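Local coordinates for putative sugar binding protein (Bacteroides vulgatus ATCC 8482, PDB 3KEZ) that probably binds glycans at the outer membrane for nutrient uptake, as a calcium-containing member of the SusD family, at residues K116-A121 against E182-D187; G191-W196 against I255-V260; N18-I23 against E110-L115; A121-A126 against I174-N179; L201-Y206 against T217-A222. One frame throughout, in Å; residues are numbered along the deposited sequence.

Interaction 1: K116-A121 against E182-D187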
# COMPACT_ATOMS: atom_id res chain seq x y z
N LYS A 116 -4.79 19.57 8.78
CA LYS A 116 -6.06 19.16 8.21
C LYS A 116 -5.84 18.26 6.99
O LYS A 116 -6.54 17.28 6.80
CB LYS A 116 -6.88 20.40 7.84
CG LYS A 116 -8.23 20.14 7.15
CD LYS A 116 -8.95 21.50 6.81
CE LYS A 116 -10.18 21.27 5.94
NZ LYS A 116 -10.96 22.51 5.68
N GLY A 117 -4.88 18.64 6.14
CA GLY A 117 -4.53 17.80 4.98
C GLY A 117 -4.06 16.41 5.35
O GLY A 117 -4.38 15.42 4.68
N GLN A 118 -3.28 16.31 6.41
CA GLN A 118 -2.85 14.98 6.87
C GLN A 118 -4.05 14.09 7.23
O GLN A 118 -4.14 12.95 6.81
CB GLN A 118 -1.86 15.09 8.03
CG GLN A 118 -0.51 15.71 7.65
CD GLN A 118 0.43 15.68 8.85
OE1 GLN A 118 0.50 14.68 9.54
NE2 GLN A 118 1.16 16.76 9.08
N ALA A 119 -5.00 14.66 7.96
CA ALA A 119 -6.22 13.96 8.38
C ALA A 119 -7.07 13.50 7.19
O ALA A 119 -7.57 12.37 7.17
CB ALA A 119 -7.04 14.83 9.30
N LEU A 120 -7.22 14.38 6.20
CA LEU A 120 -7.92 14.07 4.95
C LEU A 120 -7.22 12.95 4.15
O LEU A 120 -7.87 12.02 3.72
CB LEU A 120 -8.06 15.32 4.08
CG LEU A 120 -9.15 16.29 4.54
CD1 LEU A 120 -9.01 17.66 3.89
CD2 LEU A 120 -10.53 15.67 4.23
N ALA A 121 -5.90 13.07 3.95
CA ALA A 121 -5.16 12.04 3.23
C ALA A 121 -5.25 10.67 3.90
O ALA A 121 -5.50 9.66 3.24
CB ALA A 121 -3.69 12.48 3.03
N GLU A 182 -4.28 19.91 -1.84
CA GLU A 182 -4.36 21.33 -1.87
C GLU A 182 -4.02 21.96 -0.51
O GLU A 182 -3.87 23.18 -0.42
CB GLU A 182 -5.77 21.72 -2.26
CG GLU A 182 -6.19 21.32 -3.68
CD GLU A 182 -7.72 21.23 -3.85
OE1 GLU A 182 -8.48 21.61 -2.93
OE2 GLU A 182 -8.18 20.76 -4.91
N LEU A 183 -3.97 21.14 0.54
CA LEU A 183 -3.78 21.61 1.90
C LEU A 183 -2.42 21.22 2.51
O LEU A 183 -1.82 22.00 3.25
CB LEU A 183 -4.92 21.07 2.77
CG LEU A 183 -6.31 21.67 2.57
CD1 LEU A 183 -7.31 20.96 3.43
CD2 LEU A 183 -6.32 23.16 2.85
N LEU A 184 -1.96 20.01 2.21
CA LEU A 184 -0.71 19.49 2.71
C LEU A 184 0.49 20.29 2.25
O LEU A 184 0.56 20.76 1.11
CB LEU A 184 -0.52 18.05 2.24
CG LEU A 184 -1.33 16.96 2.90
CD1 LEU A 184 -1.47 15.76 1.96
CD2 LEU A 184 -0.67 16.58 4.21
N SER A 185 1.48 20.39 3.12
CA SER A 185 2.77 20.97 2.72
C SER A 185 3.52 19.98 1.82
O SER A 185 3.35 18.77 1.99
CB SER A 185 3.62 21.22 3.95
OG SER A 185 4.92 21.61 3.55
N GLY A 186 4.32 20.51 0.88
CA GLY A 186 5.32 19.72 0.12
C GLY A 186 6.67 19.49 0.78
O GLY A 186 7.54 18.82 0.22
N ASP A 187 6.88 20.04 1.97
CA ASP A 187 8.12 19.82 2.71
C ASP A 187 8.30 18.36 3.11
O ASP A 187 7.33 17.62 3.32
CB ASP A 187 8.17 20.68 3.98
CG ASP A 187 8.17 22.17 3.69
OD1 ASP A 187 8.25 22.55 2.51
OD2 ASP A 187 8.10 22.94 4.63

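Interaction 2: G191-W196 against I255-V260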
# COMPACT_ATOMS: atom_id res chain seq x y z
N GLY A 191 8.12 10.38 8.56
CA GLY A 191 7.09 9.57 9.22
C GLY A 191 5.69 10.15 9.12
O GLY A 191 4.76 9.62 9.74
N LYS A 192 5.51 11.20 8.31
CA LYS A 192 4.16 11.80 8.12
C LYS A 192 3.80 11.90 6.63
O LYS A 192 4.68 11.91 5.78
CB LYS A 192 4.10 13.16 8.81
CG LYS A 192 4.34 13.05 10.33
CD LYS A 192 4.12 14.37 11.06
CE LYS A 192 4.48 14.23 12.54
NZ LYS A 192 4.15 12.87 13.02
N VAL A 193 2.50 11.99 6.34
CA VAL A 193 2.04 12.21 4.95
C VAL A 193 2.26 13.62 4.52
O VAL A 193 1.97 14.56 5.28
CB VAL A 193 0.55 11.83 4.79
CG1 VAL A 193 0.06 12.12 3.39
CG2 VAL A 193 0.42 10.39 5.14
N ASN A 194 2.80 13.79 3.31
CA ASN A 194 2.95 15.13 2.69
C ASN A 194 2.27 15.23 1.32
O ASN A 194 1.60 14.29 0.88
CB ASN A 194 4.41 15.64 2.71
CG ASN A 194 5.25 15.05 1.65
OD1 ASN A 194 4.74 14.35 0.81
ND2 ASN A 194 6.56 15.35 1.67
N ARG A 195 2.36 16.40 0.67
CA ARG A 195 1.61 16.59 -0.56
C ARG A 195 1.91 15.52 -1.63
O ARG A 195 1.00 14.98 -2.30
CB ARG A 195 1.84 17.98 -1.14
CG ARG A 195 0.90 18.31 -2.30
CD ARG A 195 1.15 19.72 -2.82
NE ARG A 195 1.10 20.68 -1.74
CZ ARG A 195 1.71 21.87 -1.75
NH1 ARG A 195 2.43 22.26 -2.80
NH2 ARG A 195 1.62 22.66 -0.68
N TRP A 196 3.19 15.20 -1.80
CA TRP A 196 3.63 14.31 -2.87
C TRP A 196 3.20 12.86 -2.61
O TRP A 196 2.76 12.17 -3.53
CB TRP A 196 5.14 14.45 -3.12
CG TRP A 196 5.61 15.85 -2.97
CD1 TRP A 196 6.55 16.30 -2.10
CD2 TRP A 196 5.13 17.02 -3.67
NE1 TRP A 196 6.70 17.67 -2.22
CE2 TRP A 196 5.85 18.13 -3.18
CE3 TRP A 196 4.16 17.23 -4.66
CZ2 TRP A 196 5.64 19.42 -3.65
CZ3 TRP A 196 3.94 18.53 -5.11
CH2 TRP A 196 4.69 19.60 -4.62
N ILE A 255 11.43 7.72 -0.58
CA ILE A 255 10.20 7.41 0.18
C ILE A 255 9.42 8.68 0.54
O ILE A 255 9.91 9.55 1.27
CB ILE A 255 10.44 6.62 1.47
CG1 ILE A 255 11.17 5.28 1.17
CG2 ILE A 255 9.07 6.40 2.20
CD1 ILE A 255 11.92 4.67 2.40
N LEU A 256 8.20 8.75 0.04
CA LEU A 256 7.33 9.90 0.19
C LEU A 256 6.45 9.76 1.43
O LEU A 256 5.97 10.75 1.99
CB LEU A 256 6.49 10.06 -1.07
CG LEU A 256 7.23 10.18 -2.40
CD1 LEU A 256 6.21 10.30 -3.62
CD2 LEU A 256 8.20 11.38 -2.41
N PHE A 257 6.20 8.53 1.86
CA PHE A 257 5.57 8.31 3.15
C PHE A 257 6.13 7.04 3.76
O PHE A 257 6.01 5.95 3.18
CB PHE A 257 4.05 8.25 3.03
CG PHE A 257 3.33 7.95 4.35
CD1 PHE A 257 3.71 8.57 5.54
CD2 PHE A 257 2.22 7.13 4.37
CE1 PHE A 257 3.04 8.34 6.71
CE2 PHE A 257 1.54 6.87 5.55
CZ PHE A 257 1.95 7.49 6.74
N GLU A 258 6.74 7.23 4.93
CA GLU A 258 7.47 6.20 5.66
C GLU A 258 6.75 5.95 7.00
O GLU A 258 6.40 6.91 7.69
CB GLU A 258 8.92 6.69 5.87
CG GLU A 258 9.84 5.65 6.49
CD GLU A 258 11.31 6.03 6.48
OE1 GLU A 258 11.67 7.22 6.60
OE2 GLU A 258 12.12 5.11 6.39
N ILE A 259 6.45 4.69 7.31
CA ILE A 259 6.10 4.30 8.67
C ILE A 259 7.42 4.15 9.42
O ILE A 259 8.29 3.35 9.02
CB ILE A 259 5.28 2.98 8.76
CG1 ILE A 259 3.97 3.04 7.93
CG2 ILE A 259 5.01 2.61 10.22
CD1 ILE A 259 2.98 4.16 8.33
N VAL A 260 7.57 4.94 10.49
CA VAL A 260 8.76 4.94 11.34
C VAL A 260 8.54 4.03 12.56
O VAL A 260 7.65 4.28 13.38
CB VAL A 260 9.13 6.35 11.81
CG1 VAL A 260 10.35 6.32 12.75
CG2 VAL A 260 9.43 7.25 10.57
O HOH W 1 7.13 9.95 5.63
O HOH W 2 5.34 6.95 11.14

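Interaction 3: N18-I23 against E110-L115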
# COMPACT_ATOMS: atom_id res chain seq x y z
N ASN A 18 -9.47 21.68 21.75
CA ASN A 18 -9.60 23.06 22.12
C ASN A 18 -8.55 23.96 21.46
O ASN A 18 -8.81 25.12 21.21
CB ASN A 18 -9.46 23.17 23.63
CG ASN A 18 -10.66 22.58 24.36
OD1 ASN A 18 -10.50 21.78 25.27
ND2 ASN A 18 -11.86 22.98 23.95
N VAL A 19 -7.35 23.43 21.21
CA VAL A 19 -6.25 24.20 20.64
C VAL A 19 -5.57 23.35 19.58
O VAL A 19 -5.80 22.14 19.51
CB VAL A 19 -5.23 24.58 21.75
CG1 VAL A 19 -5.86 25.52 22.75
CG2 VAL A 19 -4.75 23.33 22.50
N LEU A 20 -4.75 23.96 18.74
CA LEU A 20 -4.11 23.24 17.64
C LEU A 20 -3.33 22.02 18.08
O LEU A 20 -3.32 20.98 17.40
CB LEU A 20 -3.18 24.15 16.83
CG LEU A 20 -3.67 24.73 15.50
CD1 LEU A 20 -2.46 25.17 14.71
CD2 LEU A 20 -4.48 23.73 14.68
N SER A 21 -2.63 22.14 19.20
CA SER A 21 -1.77 21.07 19.65
C SER A 21 -2.58 19.80 19.97
O SER A 21 -2.02 18.70 19.98
CB SER A 21 -1.00 21.56 20.87
OG SER A 21 -1.89 21.91 21.90
N ASP A 22 -3.88 19.96 20.23
CA ASP A 22 -4.76 18.80 20.37
C ASP A 22 -4.91 18.05 19.04
O ASP A 22 -5.07 16.80 19.03
CB ASP A 22 -6.13 19.20 20.92
CG ASP A 22 -6.05 19.82 22.32
OD1 ASP A 22 -5.27 19.31 23.17
OD2 ASP A 22 -6.79 20.82 22.56
N ILE A 23 -4.89 18.80 17.94
CA ILE A 23 -4.95 18.19 16.63
C ILE A 23 -3.66 17.42 16.42
O ILE A 23 -3.70 16.29 15.97
CB ILE A 23 -5.08 19.17 15.46
CG1 ILE A 23 -6.33 20.06 15.63
CG2 ILE A 23 -5.10 18.36 14.13
CD1 ILE A 23 -7.60 19.27 15.62
N GLU A 110 -0.90 27.95 7.42
CA GLU A 110 -0.26 26.86 6.67
C GLU A 110 -0.10 25.58 7.50
O GLU A 110 -0.37 24.47 7.03
CB GLU A 110 1.13 27.27 6.16
CG GLU A 110 1.07 28.08 4.92
CD GLU A 110 2.45 28.36 4.33
OE1 GLU A 110 3.38 27.54 4.55
OE2 GLU A 110 2.59 29.40 3.66
N TYR A 111 0.39 25.76 8.72
CA TYR A 111 0.58 24.66 9.63
C TYR A 111 -0.76 23.98 9.87
O TYR A 111 -0.88 22.76 9.73
CB TYR A 111 1.20 25.17 10.94
CG TYR A 111 1.25 24.14 12.03
CD1 TYR A 111 2.05 23.02 11.92
CD2 TYR A 111 0.48 24.28 13.17
CE1 TYR A 111 2.08 22.06 12.92
CE2 TYR A 111 0.50 23.33 14.16
CZ TYR A 111 1.30 22.23 14.03
OH TYR A 111 1.31 21.29 15.03
N LYS A 112 -1.79 24.76 10.19
CA LYS A 112 -3.13 24.20 10.36
C LYS A 112 -3.63 23.55 9.07
O LYS A 112 -4.21 22.47 9.11
CB LYS A 112 -4.12 25.25 10.87
CG LYS A 112 -5.60 24.86 10.85
CD LYS A 112 -6.28 25.48 9.64
CE LYS A 112 -7.62 24.90 9.34
NZ LYS A 112 -8.36 25.79 8.38
N ASN A 113 -3.42 24.20 7.92
CA ASN A 113 -3.83 23.57 6.68
C ASN A 113 -3.18 22.21 6.47
O ASN A 113 -3.84 21.26 6.03
CB ASN A 113 -3.63 24.50 5.48
CG ASN A 113 -4.71 25.57 5.42
OD1 ASN A 113 -5.79 25.40 5.99
ND2 ASN A 113 -4.40 26.69 4.79
N ASP A 114 -1.91 22.09 6.81
CA ASP A 114 -1.21 20.80 6.63
C ASP A 114 -1.75 19.72 7.58
O ASP A 114 -1.94 18.57 7.17
CB ASP A 114 0.28 20.97 6.86
CG ASP A 114 1.03 19.67 6.72
OD1 ASP A 114 1.25 19.23 5.57
OD2 ASP A 114 1.37 19.11 7.78
N LEU A 115 -2.01 20.09 8.84
CA LEU A 115 -2.59 19.16 9.79
C LEU A 115 -3.94 18.65 9.25
O LEU A 115 -4.22 17.46 9.29
CB LEU A 115 -2.78 19.81 11.15
CG LEU A 115 -1.58 20.25 12.01
CD1 LEU A 115 -2.09 20.74 13.35
CD2 LEU A 115 -0.60 19.11 12.19

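Interaction 4: A121-A126 against I174-N179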
# COMPACT_ATOMS: atom_id res chain seq x y z
N ALA A 121 -5.90 13.07 3.95
CA ALA A 121 -5.16 12.04 3.23
C ALA A 121 -5.25 10.67 3.90
O ALA A 121 -5.50 9.66 3.24
CB ALA A 121 -3.69 12.48 3.03
N ILE A 122 -5.10 10.64 5.21
CA ILE A 122 -5.18 9.45 6.00
C ILE A 122 -6.58 8.84 5.92
O ILE A 122 -6.70 7.67 5.71
CB ILE A 122 -4.74 9.69 7.46
CG1 ILE A 122 -3.23 9.94 7.47
CG2 ILE A 122 -4.98 8.48 8.36
CD1 ILE A 122 -2.67 10.54 8.78
N ARG A 123 -7.64 9.65 6.03
CA ARG A 123 -8.99 9.11 5.90
C ARG A 123 -9.22 8.48 4.53
O ARG A 123 -9.87 7.45 4.44
CB ARG A 123 -10.07 10.16 6.20
CG ARG A 123 -11.48 9.55 6.33
CD ARG A 123 -12.44 10.58 6.92
NE ARG A 123 -12.70 11.67 5.98
CZ ARG A 123 -13.46 12.75 6.23
NH1 ARG A 123 -14.07 12.89 7.40
NH2 ARG A 123 -13.62 13.66 5.27
N GLY A 124 -8.72 9.14 3.47
CA GLY A 124 -8.82 8.61 2.12
C GLY A 124 -8.08 7.29 1.96
O GLY A 124 -8.60 6.34 1.37
N MSE A 125 -6.84 7.24 2.47
CA MSE A 125 -6.05 6.03 2.49
C MSE A 125 -6.77 4.91 3.21
O MSE A 125 -6.83 3.77 2.71
CB MSE A 125 -4.69 6.28 3.15
CG MSE A 125 -3.80 5.07 3.17
SE MSE A 125 -2.21 5.49 4.25
CE MSE A 125 -1.60 7.08 3.29
N ALA A 126 -7.27 5.22 4.39
CA ALA A 126 -7.87 4.16 5.22
C ALA A 126 -9.15 3.63 4.57
O ALA A 126 -9.39 2.40 4.56
CB ALA A 126 -8.13 4.67 6.65
N ILE A 174 -11.57 9.90 -3.16
CA ILE A 174 -11.00 10.88 -4.10
C ILE A 174 -11.21 12.30 -3.56
O ILE A 174 -10.30 13.15 -3.61
CB ILE A 174 -11.62 10.68 -5.53
CG1 ILE A 174 -11.09 9.36 -6.13
CG2 ILE A 174 -11.30 11.83 -6.47
CD1 ILE A 174 -11.84 8.89 -7.42
N SER A 175 -12.40 12.57 -3.02
CA SER A 175 -12.63 13.89 -2.44
C SER A 175 -11.65 14.22 -1.32
O SER A 175 -11.10 15.31 -1.31
CB SER A 175 -14.06 14.04 -1.92
OG SER A 175 -14.20 15.26 -1.27
N ASP A 176 -11.44 13.29 -0.38
CA ASP A 176 -10.51 13.51 0.72
C ASP A 176 -9.10 13.73 0.19
O ASP A 176 -8.44 14.71 0.53
CB ASP A 176 -10.52 12.31 1.69
CG ASP A 176 -11.75 12.26 2.59
OD1 ASP A 176 -12.56 13.24 2.57
OD2 ASP A 176 -11.89 11.25 3.34
N LEU A 177 -8.66 12.83 -0.67
CA LEU A 177 -7.27 12.91 -1.17
C LEU A 177 -7.03 14.14 -2.01
O LEU A 177 -6.00 14.82 -1.86
CB LEU A 177 -6.85 11.62 -1.88
CG LEU A 177 -6.42 10.45 -1.02
CD1 LEU A 177 -6.41 9.11 -1.80
CD2 LEU A 177 -5.02 10.70 -0.35
N LYS A 178 -7.97 14.47 -2.89
CA LYS A 178 -7.80 15.64 -3.73
C LYS A 178 -7.65 16.90 -2.89
O LYS A 178 -6.80 17.75 -3.13
CB LYS A 178 -9.00 15.76 -4.66
CG LYS A 178 -8.81 16.77 -5.77
CD LYS A 178 -9.89 16.63 -6.83
CE LYS A 178 -9.83 17.84 -7.78
NZ LYS A 178 -8.50 17.96 -8.51
N ASN A 179 -8.54 17.02 -1.91
CA ASN A 179 -8.52 18.13 -0.98
C ASN A 179 -7.24 18.16 -0.17
O ASN A 179 -6.71 19.24 0.07
CB ASN A 179 -9.73 18.03 -0.07
CG ASN A 179 -10.98 18.52 -0.74
OD1 ASN A 179 -10.99 19.60 -1.33
ND2 ASN A 179 -12.05 17.75 -0.65
O HOH W 3 -12.12 8.65 2.78

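Interaction 5: L201-Y206 against T217-A222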
# COMPACT_ATOMS: atom_id res chain seq x y z
N LEU A 201 -0.67 8.53 -4.01
CA LEU A 201 -1.77 7.60 -3.62
C LEU A 201 -2.99 7.93 -4.47
O LEU A 201 -3.60 7.05 -5.04
CB LEU A 201 -2.13 7.69 -2.15
CG LEU A 201 -3.23 6.79 -1.58
CD1 LEU A 201 -3.00 5.33 -2.03
CD2 LEU A 201 -3.31 6.90 -0.05
N LEU A 202 -3.28 9.23 -4.63
CA LEU A 202 -4.47 9.63 -5.37
C LEU A 202 -4.36 9.14 -6.84
O LEU A 202 -5.35 8.66 -7.38
CB LEU A 202 -4.71 11.14 -5.31
CG LEU A 202 -5.89 11.66 -6.14
CD1 LEU A 202 -7.17 10.81 -5.91
CD2 LEU A 202 -6.14 13.12 -5.85
N SER A 203 -3.16 9.21 -7.42
CA SER A 203 -2.93 8.65 -8.75
C SER A 203 -3.21 7.17 -8.83
O SER A 203 -3.78 6.70 -9.80
CB SER A 203 -1.50 8.99 -9.30
OG SER A 203 -0.48 8.14 -8.77
N ARG A 204 -2.84 6.43 -7.79
CA ARG A 204 -3.18 5.01 -7.72
C ARG A 204 -4.68 4.83 -7.68
O ARG A 204 -5.25 3.98 -8.40
CB ARG A 204 -2.51 4.37 -6.48
CG ARG A 204 -2.65 2.83 -6.47
CD ARG A 204 -2.47 2.25 -5.10
NE ARG A 204 -1.21 2.62 -4.50
CZ ARG A 204 -0.92 2.46 -3.21
NH1 ARG A 204 -1.82 1.96 -2.39
NH2 ARG A 204 0.24 2.81 -2.73
N VAL A 205 -5.35 5.62 -6.84
CA VAL A 205 -6.79 5.47 -6.68
C VAL A 205 -7.48 5.75 -8.03
O VAL A 205 -8.32 4.97 -8.44
CB VAL A 205 -7.35 6.37 -5.58
CG1 VAL A 205 -8.91 6.28 -5.56
CG2 VAL A 205 -6.77 6.00 -4.20
N TYR A 206 -7.05 6.78 -8.74
CA TYR A 206 -7.58 7.02 -10.09
C TYR A 206 -7.35 5.85 -11.06
O TYR A 206 -8.21 5.59 -11.92
CB TYR A 206 -7.01 8.32 -10.66
CG TYR A 206 -7.59 9.63 -10.08
CD1 TYR A 206 -8.97 9.85 -10.03
CD2 TYR A 206 -6.76 10.70 -9.75
CE1 TYR A 206 -9.50 11.04 -9.59
CE2 TYR A 206 -7.29 11.94 -9.32
CZ TYR A 206 -8.65 12.08 -9.25
OH TYR A 206 -9.20 13.23 -8.85
N THR A 217 -2.23 13.00 -14.59
CA THR A 217 -1.95 14.34 -14.09
C THR A 217 -1.40 14.30 -12.69
O THR A 217 -0.41 15.00 -12.38
CB THR A 217 -3.19 15.24 -14.14
OG1 THR A 217 -3.59 15.32 -15.49
CG2 THR A 217 -2.89 16.69 -13.56
N MSE A 218 -2.02 13.50 -11.84
CA MSE A 218 -1.58 13.48 -10.43
C MSE A 218 -0.18 12.82 -10.29
O MSE A 218 0.64 13.30 -9.49
CB MSE A 218 -2.57 12.77 -9.51
CG MSE A 218 -3.80 13.54 -9.15
SE MSE A 218 -3.36 15.09 -8.04
CE MSE A 218 -5.02 16.02 -8.32
N ALA A 219 0.09 11.74 -11.04
CA ALA A 219 1.41 11.08 -10.98
C ALA A 219 2.52 12.00 -11.48
O ALA A 219 3.59 12.15 -10.83
CB ALA A 219 1.40 9.75 -11.73
N GLU A 220 2.25 12.68 -12.59
CA GLU A 220 3.22 13.59 -13.17
C GLU A 220 3.51 14.76 -12.23
O GLU A 220 4.65 15.17 -12.11
CB GLU A 220 2.78 14.12 -14.55
CG GLU A 220 2.84 13.07 -15.62
CD GLU A 220 2.84 13.66 -17.06
OE1 GLU A 220 1.75 13.93 -17.59
OE2 GLU A 220 3.93 13.78 -17.67
N ASN A 221 2.49 15.31 -11.60
CA ASN A 221 2.68 16.43 -10.67
C ASN A 221 3.35 15.97 -9.37
O ASN A 221 4.16 16.71 -8.81
CB ASN A 221 1.35 17.15 -10.41
CG ASN A 221 0.87 17.93 -11.63
OD1 ASN A 221 1.67 18.46 -12.40
ND2 ASN A 221 -0.42 18.05 -11.77
N ALA A 222 3.04 14.75 -8.94
CA ALA A 222 3.69 14.18 -7.74
C ALA A 222 5.20 14.11 -7.97
O ALA A 222 6.00 14.46 -7.07
CB ALA A 222 3.16 12.80 -7.45

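Interaction 1: K116-A121 against E182-D187
Leu183 and Leu184, where the helix 166-183 gives way to a loop, straddle Gly117 on the helix 109-134. Leu183 meets two side chains with a single methyl: its CD1 lies 3.7 Å from Leu120 CD1, the two leucines crossing at a slant, and the same atom rests against the aliphatic rod of Lys116, 3.8 Å from CD. That rod runs straight past the leucine because CG stands opposite the backbone nitrogen (chi1 177°) and every later torsion is extended, which carries NZ on to a salt bridge with Asp100.

Leu184 takes the other flank. Leu184 CD2 comes down on the backbone, 3.4 Å from Gln118 N, and also touches Gln118 CG at 3.6 Å, the two side chains being turned about a right angle to each other; Leu184 CD1 reaches Ala121 CB at 4.1 Å. With no side chain on Gly117, the loop comes to 4.8 Å between the CA atoms of Gly117 and Leu184. This is close packing of a chain leaving one helix of the alpha-helical SusD fold against the flank of another. Beyond Leu184, Ser185 OG accepts from Asp187 N in an ST turn, and Ser185 N donates to Asp114 OD1. The amide of Gln118, borne past Leu184 by an extended chain, bonds Asp114 through NE2 and the hydroxyl of Tyr31 through OE1.

Interaction 2: G191-W196 against I255-V260
Phe257 turns its ring into the bend of segment 191-196, where Val193 covers one face. From CB, the ring carbon CG is swung opposite the backbone nitrogen (chi1 177°), which carries the ring against Lys192 and Val193. Val193 CG2 sits 3.5 Å from the ring centroid and only 5° off the normal, a CH-pi contact almost over the centre, so this one methyl spans the ring, nearest to Phe257 CZ at 3.6 Å. Phe257 CD1 meets the carbonyl of Lys192, 3.5 Å from its O and at a slant to the ring. Further out, Phe257 CE1 has Gly191 O at 3.7 Å near the ring plane.

The backbones come together at Gly191. Its CA makes a CA-H...O contact with Glu258 O at 3.1 Å, and Val260 CG2 packs directly on the bare CA of Gly191. One water joins Lys192 O to Glu258 N, and a second joins Gly191 O to Val260 N. Glu258 forms a salt bridge with Lys190 and hydrogen-bonds Asn331, a calcium ligand. Leu256 CD1 approaches Trp196 O in the first turn of the helix 195-209, where Asn194 is the N-cap: OD1 takes a weak bond from Trp196 N, and ND2 bonds Asp187 O. The strand 255-259 pairs antiparallel with 332-336, with a classic beta bulge where Leu256 and Phe257 both face Ile335, while Tyr31 and Met34 of the helix 20-34 also touch Phe257.

Interaction 3: N18-I23 against E110-L115
The start of the helix 20-34 lies beside the helix 109-134 at moderate range, with CA atoms 7.4 Å apart between Leu20 and Lys112 and 7.3 Å apart between Ile23 and Leu115, so that side chains alone fill the gap. Leu20 does most of the work by dividing its two methyls. CD1 comes up at the edge of the Tyr111 ring, near its plane, 3.4 Å from CD2 of the tyrosine, and the two side chains slide past each other in opposite directions. CD2 turns the other way, reaching Leu115 CD1 at 4.1 Å and lying the same distance from Lys112 CB, with the lysine chain crossing it at about a right angle.

One turn later Ile23 continues the seam. Its CG2, placed opposite the backbone nitrogen by a chi1 of -57° for CG1, touches Leu115 CD1 at 3.9 Å, and the two branched chains cross obliquely. Leu115 thus receives Leu20 and Ile23 on one methyl, while its CG also leans over a face of Tyr111 near the rim. At the head of the helix, Asp22 OD2 accepts from Asn18 N and Val19 N, reached from opposite faces of the carboxylate, which ties the preceding loop to the first turn. Lys112 bends at chi2 and sends NZ to a salt bridge with Asp100. The seam continues up the helix 20-34, where Glu24 touches Tyr111 and Leu27 packs on Leu115.

Interaction 4: A121-A126 against I174-N179
Arg123 and Asp176 form a side-on salt bridge between the helices 109-134 and 166-183, two nitrogens each taking one carboxylate oxygen. Arg123 NE donates to OD2 at 2.8 Å and Arg123 NH2 to OD1 of Asp176 at 2.9 Å, both bonds nearly straight, with the aspartate oxygens close to the guanidinium plane. The two planes are 27° apart, and both nitrogens stand off the carboxylate plane: NE above it at OD2, NH2 on the syn side of OD1 but tilted from the plane. The arginine chain bends at chi3 (69°) so that its NE edge faces the carboxylate. A water adds a further link, donating to OD2 of Asp176 at 2.7 Å and weakly to Arg123 O.

Apolar packing accompanies the pair. Leu177 lays CD2 against Ala121, 4.0 Å from its CB. Leu177 CG lies over the CA of Gly124, which has no side chain, and the axes of 121-126 and 174-179 approach to 7.7 Å, roughly antiparallel at 147°.

All five touching residues are buried, so the opposite charges of Arg123 and Asp176 probably compensate each other, and with NH1 bonded to Asn93 of the helix 80-96 the guanidinium is held in rotation.

Interaction 5: L201-Y206 against T217-A222
Met218, a selenomethionine, lies between Leu202, Ser203 and Tyr206 and carries most of the contact between the helices 195-209 and 212-229. Met218 CB rests on Ser203 CB at 3.9 Å. Met218 CG then meets the Tyr206 ring at its edge, near the plane, 3.8 Å from CE2. A bend at chi2 (-67°) turns the chain so that SE and CE pass Leu202 at a slant, Met218 CE 4.0 Å from Leu202 CD2. Tyr206 also crosses the selenomethionine obliquely.

Ser203 also reaches the next residue, Ala219, with Ser203 CB 3.6 Å from Ala219 N and Ser203 OG 3.9 Å from Ala219 CB. The small residues Ser203 and Ala219 allow close approach here: the axes of 201-206 and 217-222 come within 8.2 Å, running nearly antiparallel at 160°, and the CA atoms of Ser203 and Met218 are 5.3 Å apart.

In the next shell, Leu202 CD1 lies over a face of the Tyr206 ring, 3.6 Å above its plane and toward the rim, so the leucine touches the tyrosine from one side while Met218 meets its edge. The Ser203 hydroxyl does not bond across the contact; it pairs with Thr200 O and Asn343 ND2. These two helices, joined by a short turn, form an antiparallel helical hairpin, consistent with the TPR clan to which the family belongs. On one side Ile174 of the helix 166-183 packs on Val205 and Tyr206, and on another Ala219 rests against Asn343 and Ala344 of the helix 337-350.

In the fold
Interactions 1 and 4 both pair the helix 109-134 with the helix 166-183, interaction 1 at its end and the following loop, and share Ala121; interaction 3 uses an earlier part of the helix 109-134. Interactions 1, 4 and 5 are buried, interaction 2 partly so, and interaction 3 lies farthest from the centre and includes an exposed tyrosine. Their chemistry differs: interaction 4 rests on a buried salt bridge, interactions 1, 3 and 5 on apolar packing, and interaction 2 on a CH-pi contact and bridging waters, near the calcium site. Glycines allow close approach in 1, 2 and 4. Interaction 2 touches 1, 4 and 5, whereas 3 touches only 1.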